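Local atomic coordinates of polyporopepsin (Irpex lacteus, PDB entry 1WKR), a protein that cleaves peptide bonds as a pepsin-family aspartic endopeptidase of broad specificity, with milk-clotting activity. Residues Y63-V77 / K86-F98. Numbering follows the deposited sequence.
Sequences YGSGSFSGTEYTDTV and KQSIGVASRDSGF. With SO4 (sulfate ion), chain D; SO4 (sulfate ion), chain F; SO4 (sulfate ion), chain G.
Ser69 faces two residues of the partner strand at once, Ser93 and Arg94, which defines a classic beta bulge. Its carbonyl oxygen takes two backbone bonds, Ser93 N to Ser69 O at 2.9 Å and Arg94 N to Ser69 O at 3.1 Å, and Ser69 N returns one to Arg94 O. The register therefore slips by one residue, from Ser69 opposite Arg94 to Gly70 opposite Ala92. Gly70 CA sits 3.2 Å from Val91 O, a CA-H...O contact that brings the two backbones close just past the bulge. Beyond it the hydrogen-bonded antiparallel pairs are Thr71–Val91, Tyr73–Ile89 and Asp75–Gln87, the last with one weak bond, Gln87 N to Asp75 O.

Glu72 reaches along its sheet face to Ser88: with CG anti to the backbone N (chi1 -164°) and a bend at chi2, its carboxylate lies over the Ile89–Gly90 backbone. Ser88 OG donates to the anti lone pair of Glu72 OE2 at 2.6 Å, a bond that would help fix the carboxylate's rotation. On the other face, which also carries Thr71 and Ile89, Tyr73 CD1 lies 3.5 Å from Val91 CG2, while the Tyr73 hydroxyl is bonded to Lys48. Near the bulge, a sulfate, probably from the crystallisation liquor, joins Thr71 OG1 to Ser93 OG and also binds Lys58.

At the opposite end Phe98 turns its edge to the face of Tyr63, offset edge-to-face, with planes at 74° and centroids 5.5 Å apart. Both rings pack on the bound peptide inhibitor, and Tyr63 lies beside catalytic Asp32, as expected of the flap tyrosine of pepsin-like proteases. Strand 67-79 leaves the flap, whose other strand, 57-62, pairs with its other edge, and forms a hairpin with 82-96; strand 14-20 meets Val77 and Ile89, and strand 39-40 supplies Trp39 against Phe68 and Phe98.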
loop_
_atom_site.group_PDB
_atom_site.type_symbol
_atom_site.label_atom_id
_atom_site.label_comp_id
_atom_site.label_asym_id
_atom_site.label_seq_id
_atom_site.Cartn_x
_atom_site.Cartn_y
_atom_site.Cartn_z
ATOM N N TYR A 63 -8.315 0.972 -11.201
ATOM C CA TYR A 63 -7.867 0.273 -9.941
ATOM C C TYR A 63 -8.850 -0.812 -9.579
ATOM O O TYR A 63 -9.948 -0.905 -10.120
ATOM C CB TYR A 63 -7.744 1.261 -8.820
ATOM C CG TYR A 63 -6.872 2.492 -9.076
ATOM C CD1 TYR A 63 -5.517 2.483 -8.844
ATOM C CD2 TYR A 63 -7.474 3.623 -9.595
ATOM C CE1 TYR A 63 -4.743 3.633 -9.099
ATOM C CE2 TYR A 63 -6.718 4.775 -9.854
ATOM C CZ TYR A 63 -5.369 4.748 -9.607
ATOM O OH TYR A 63 -4.634 5.895 -9.913
ATOM N N GLY A 64 -8.505 -1.627 -8.604
ATOM C CA GLY A 64 -9.439 -2.649 -8.075
ATOM C C GLY A 64 -10.674 -2.000 -7.565
ATOM O O GLY A 64 -11.818 -2.520 -7.923
ATOM N N SER A 65 -10.651 -0.968 -6.806
ATOM C CA SER A 65 -11.839 -0.372 -6.190
ATOM C C SER A 65 -12.242 1.017 -6.699
ATOM O O SER A 65 -12.968 1.725 -6.108
ATOM C CB SER A 65 -11.686 -0.290 -4.686
ATOM O OG SER A 65 -10.548 0.455 -4.303
ATOM N N GLY A 66 -11.627 1.424 -7.846
ATOM C CA GLY A 66 -11.979 2.737 -8.412
ATOM C C GLY A 66 -11.231 3.019 -9.680
ATOM O O GLY A 66 -10.733 2.128 -10.309
ATOM N N SER A 67 -11.212 4.325 -10.005
ATOM C CA SER A 67 -10.642 4.711 -11.307
ATOM C C SER A 67 -10.510 6.223 -11.302
ATOM O O SER A 67 -11.140 6.938 -10.535
ATOM C CB SER A 67 -11.535 4.324 -12.493
ATOM O OG SER A 67 -12.744 4.870 -12.353
ATOM N N PHE A 68 -9.689 6.738 -12.230
ATOM C CA PHE A 68 -9.693 8.181 -12.542
ATOM C C PHE A 68 -9.286 8.371 -13.991
ATOM O O PHE A 68 -8.608 7.565 -14.579
ATOM C CB PHE A 68 -8.812 9.032 -11.563
ATOM C CG PHE A 68 -7.407 9.289 -12.084
ATOM C CD1 PHE A 68 -6.399 8.354 -11.937
ATOM C CD2 PHE A 68 -7.108 10.474 -12.773
ATOM C CE1 PHE A 68 -5.118 8.641 -12.404
ATOM C CE2 PHE A 68 -5.837 10.732 -13.252
ATOM C CZ PHE A 68 -4.841 9.804 -13.109
ATOM N N SER A 69 -9.669 9.513 -14.518
ATOM C CA SER A 69 -9.115 9.945 -15.812
ATOM C C SER A 69 -9.065 11.474 -15.776
ATOM O O SER A 69 -9.812 12.145 -15.127
ATOM C CB SER A 69 -9.924 9.377 -16.994
ATOM O OG SER A 69 -11.206 9.745 -16.871
ATOM N N GLY A 70 -8.183 11.967 -16.661
ATOM C CA GLY A 70 -8.006 13.438 -16.763
ATOM C C GLY A 70 -6.918 13.776 -17.735
ATOM O O GLY A 70 -6.736 13.163 -18.766
ATOM N N THR A 71 -6.152 14.794 -17.324
ATOM C CA THR A 71 -5.100 15.376 -18.216
ATOM C C THR A 71 -3.777 15.349 -17.418
ATOM O O THR A 71 -3.789 15.578 -16.206
ATOM C CB THR A 71 -5.469 16.834 -18.500
ATOM O OG1 THR A 71 -6.630 16.790 -19.391
ATOM C CG2 THR A 71 -4.418 17.600 -19.222
ATOM N N GLU A 72 -2.705 15.055 -18.152
ATOM C CA GLU A 72 -1.352 15.018 -17.550
ATOM C C GLU A 72 -0.704 16.371 -17.620
ATOM O O GLU A 72 -0.708 17.019 -18.731
ATOM C CB GLU A 72 -0.529 13.955 -18.219
ATOM C CG GLU A 72 0.732 13.536 -17.476
ATOM C CD GLU A 72 0.434 12.685 -16.247
ATOM O OE1 GLU A 72 -0.677 12.221 -15.995
ATOM O OE2 GLU A 72 1.459 12.390 -15.470
ATOM N N TYR A 73 -0.066 16.829 -16.594
ATOM C CA TYR A 73 0.704 18.082 -16.484
ATOM C C TYR A 73 2.067 17.769 -15.970
ATOM O O TYR A 73 2.300 16.703 -15.410
ATOM C CB TYR A 73 0.009 19.015 -15.508
ATOM C CG TYR A 73 -1.308 19.577 -15.939
ATOM C CD1 TYR A 73 -2.464 18.854 -15.818
ATOM C CD2 TYR A 73 -1.384 20.851 -16.552
ATOM C CE1 TYR A 73 -3.710 19.363 -16.219
ATOM C CE2 TYR A 73 -2.644 21.372 -16.970
ATOM C CZ TYR A 73 -3.741 20.596 -16.774
ATOM O OH TYR A 73 -4.950 21.138 -17.229
ATOM N N THR A 74 3.010 18.734 -16.037
ATOM C CA THR A 74 4.182 18.725 -15.192
ATOM C C THR A 74 4.073 19.839 -14.187
ATOM O O THR A 74 3.469 20.920 -14.474
ATOM C CB THR A 74 5.476 18.699 -15.928
ATOM O OG1 THR A 74 5.572 19.936 -16.715
ATOM C CG2 THR A 74 5.634 17.563 -16.876
ATOM N N ASP A 75 4.649 19.685 -13.023
ATOM C CA ASP A 75 4.597 20.697 -11.988
ATOM C C ASP A 75 5.664 20.414 -10.930
ATOM O O ASP A 75 6.297 19.312 -10.946
ATOM C CB ASP A 75 3.185 20.740 -11.338
ATOM C CG ASP A 75 2.805 22.152 -10.909
ATOM O OD1 ASP A 75 3.648 22.912 -10.455
ATOM O OD2 ASP A 75 1.576 22.448 -10.887
ATOM N N THR A 76 5.900 21.343 -10.048
ATOM C CA THR A 76 6.858 21.161 -8.942
ATOM C C THR A 76 6.116 20.503 -7.815
ATOM O O THR A 76 5.086 21.003 -7.331
ATOM C CB THR A 76 7.415 22.502 -8.518
ATOM O OG1 THR A 76 8.228 22.969 -9.609
ATOM C CG2 THR A 76 8.335 22.384 -7.305
ATOM N N VAL A 77 6.651 19.383 -7.333
ATOM C CA VAL A 77 6.042 18.601 -6.218
ATOM C C VAL A 77 6.957 18.624 -5.045
ATOM O O VAL A 77 8.195 18.356 -5.201
ATOM C CB VAL A 77 5.825 17.159 -6.746
ATOM C CG1 VAL A 77 5.479 16.210 -5.605
ATOM C CG2 VAL A 77 4.705 17.191 -7.805
ATOM N N LYS A 86 9.278 19.569 -12.266
ATOM C CA LYS A 86 8.849 18.945 -13.420
ATOM C C LYS A 86 8.423 17.475 -13.254
ATOM O O LYS A 86 8.617 16.668 -14.145
ATOM C CB LYS A 86 9.841 19.145 -14.557
ATOM C CG LYS A 86 10.129 20.630 -14.956
ATOM C CD LYS A 86 10.705 20.754 -16.452
ATOM C CE LYS A 86 9.623 20.101 -17.349
ATOM N NZ LYS A 86 9.941 20.596 -18.948
ATOM N N GLN A 87 7.890 17.183 -12.096
ATOM C CA GLN A 87 7.190 15.893 -11.916
ATOM C C GLN A 87 5.952 15.819 -12.808
ATOM O O GLN A 87 5.164 16.766 -12.814
ATOM C CB GLN A 87 6.774 15.759 -10.447
ATOM C CG GLN A 87 5.958 14.460 -10.188
ATOM C CD GLN A 87 6.737 13.204 -10.438
ATOM O OE1 GLN A 87 7.877 13.082 -9.917
ATOM N NE2 GLN A 87 6.192 12.243 -11.170
ATOM N N SER A 88 5.803 14.746 -13.555
ATOM C CA SER A 88 4.580 14.543 -14.349
ATOM C C SER A 88 3.504 14.035 -13.377
ATOM O O SER A 88 3.720 13.018 -12.672
ATOM C CB SER A 88 4.870 13.604 -15.438
ATOM O OG SER A 88 3.704 13.462 -16.268
ATOM N N ILE A 89 2.364 14.699 -13.371
ATOM C CA ILE A 89 1.201 14.366 -12.526
ATOM C C ILE A 89 -0.045 14.302 -13.357
ATOM O O ILE A 89 -0.219 15.046 -14.369
ATOM C CB ILE A 89 1.030 15.384 -11.372
ATOM C CG1 ILE A 89 0.762 16.826 -11.891
ATOM C CG2 ILE A 89 2.271 15.359 -10.475
ATOM C CD1 ILE A 89 0.315 17.732 -10.829
ATOM N N GLY A 90 -1.009 13.530 -12.932
ATOM C CA GLY A 90 -2.370 13.568 -13.461
ATOM C C GLY A 90 -3.250 14.509 -12.675
ATOM O O GLY A 90 -3.079 14.745 -11.487
ATOM N N VAL A 91 -4.227 15.072 -13.409
ATOM C CA VAL A 91 -5.238 15.953 -12.820
ATOM C C VAL A 91 -6.607 15.409 -13.262
ATOM O O VAL A 91 -6.917 15.439 -14.448
ATOM C CB VAL A 91 -5.021 17.420 -13.233
ATOM C CG1 VAL A 91 -6.163 18.273 -12.686
ATOM C CG2 VAL A 91 -3.692 17.896 -12.648
ATOM N N ALA A 92 -7.333 14.910 -12.299
ATOM C CA ALA A 92 -8.571 14.147 -12.650
ATOM C C ALA A 92 -9.718 15.089 -13.007
ATOM O O ALA A 92 -9.984 16.076 -12.256
ATOM C CB ALA A 92 -8.992 13.303 -11.416
ATOM N N SER A 93 -10.384 14.750 -14.083
ATOM C CA SER A 93 -11.779 15.328 -14.387
ATOM C C SER A 93 -12.834 14.321 -14.042
ATOM O O SER A 93 -13.994 14.710 -13.955
ATOM C CB SER A 93 -11.848 15.735 -15.809
ATOM O OG SER A 93 -11.601 14.688 -16.678
ATOM N N ARG A 94 -12.473 13.052 -13.917
ATOM C CA ARG A 94 -13.409 11.987 -13.458
ATOM C C ARG A 94 -12.671 11.203 -12.360
ATOM O O ARG A 94 -11.533 10.862 -12.579
ATOM C CB ARG A 94 -13.792 11.014 -14.651
ATOM C CG ARG A 94 -14.574 11.682 -15.830
ATOM C CD ARG A 94 -15.819 12.380 -15.368
ATOM N NE ARG A 94 -16.466 13.158 -16.435
ATOM C CZ ARG A 94 -16.845 14.543 -16.104
ATOM N NH1 ARG A 94 -16.944 15.018 -14.722
ATOM N NH2 ARG A 94 -17.219 15.385 -17.009
ATOM N N ASP A 95 -13.374 10.815 -11.298
ATOM C CA ASP A 95 -12.745 9.854 -10.328
ATOM C C ASP A 95 -13.846 9.164 -9.534
ATOM O O ASP A 95 -14.933 9.752 -9.266
ATOM C CB ASP A 95 -11.749 10.570 -9.368
ATOM C CG ASP A 95 -12.431 11.567 -8.532
ATOM O OD1 ASP A 95 -12.602 12.713 -8.877
ATOM O OD2 ASP A 95 -12.849 11.184 -7.352
ATOM N N SER A 96 -13.586 7.944 -9.166
ATOM C CA SER A 96 -14.483 7.110 -8.300
ATOM C C SER A 96 -13.590 6.307 -7.353
ATOM O O SER A 96 -12.629 5.708 -7.793
ATOM C CB SER A 96 -15.294 6.217 -9.167
ATOM O OG SER A 96 -16.086 6.925 -10.117
ATOM N N GLY A 97 -14.039 6.206 -6.110
ATOM C CA GLY A 97 -13.336 5.352 -5.121
ATOM C C GLY A 97 -12.379 6.107 -4.186
ATOM O O GLY A 97 -11.650 5.501 -3.385
ATOM N N PHE A 98 -12.359 7.431 -4.257
ATOM C CA PHE A 98 -11.342 8.280 -3.578
ATOM C C PHE A 98 -11.876 9.146 -2.475
ATOM O O PHE A 98 -11.267 10.139 -2.139
ATOM C CB PHE A 98 -10.556 9.025 -4.634
ATOM C CG PHE A 98 -9.759 8.042 -5.395
ATOM C CD1 PHE A 98 -8.578 7.467 -4.835
ATOM C CD2 PHE A 98 -10.132 7.543 -6.702
ATOM C CE1 PHE A 98 -7.890 6.449 -5.474
ATOM C CE2 PHE A 98 -9.425 6.584 -7.319
ATOM C CZ PHE A 98 -8.325 6.045 -6.719
HETATM S S SO4 D . -10.077 16.486 -19.243
HETATM O O1 SO4 D . -10.535 18.067 -19.043
HETATM O O2 SO4 D . -8.984 16.301 -18.235
HETATM O O3 SO4 D . -11.197 15.685 -18.901
HETATM O O4 SO4 D . -9.593 16.238 -20.542
HETATM S S SO4 F . -17.098 11.909 -11.496
HETATM O O1 SO4 F . -17.998 11.669 -10.211
HETATM O O2 SO4 F . -16.666 10.825 -12.205
HETATM O O3 SO4 F . -17.849 12.896 -12.410
HETATM O O4 SO4 F . -15.814 12.596 -10.921
HETATM S S SO4 G . -17.434 7.791 -5.625
HETATM O O1 SO4 G . -18.198 7.065 -6.933
HETATM O O2 SO4 G . -18.741 8.258 -4.698
HETATM O O3 SO4 G . -16.593 6.811 -4.831
HETATM O O4 SO4 G . -16.726 9.248 -5.952
HETATM O O HOH W 1 -11.778 2.726 -3.570
HETATM O O HOH W 2 -11.502 12.271 -17.942
HETATM O O HOH W 3 8.054 22.346 -12.341
#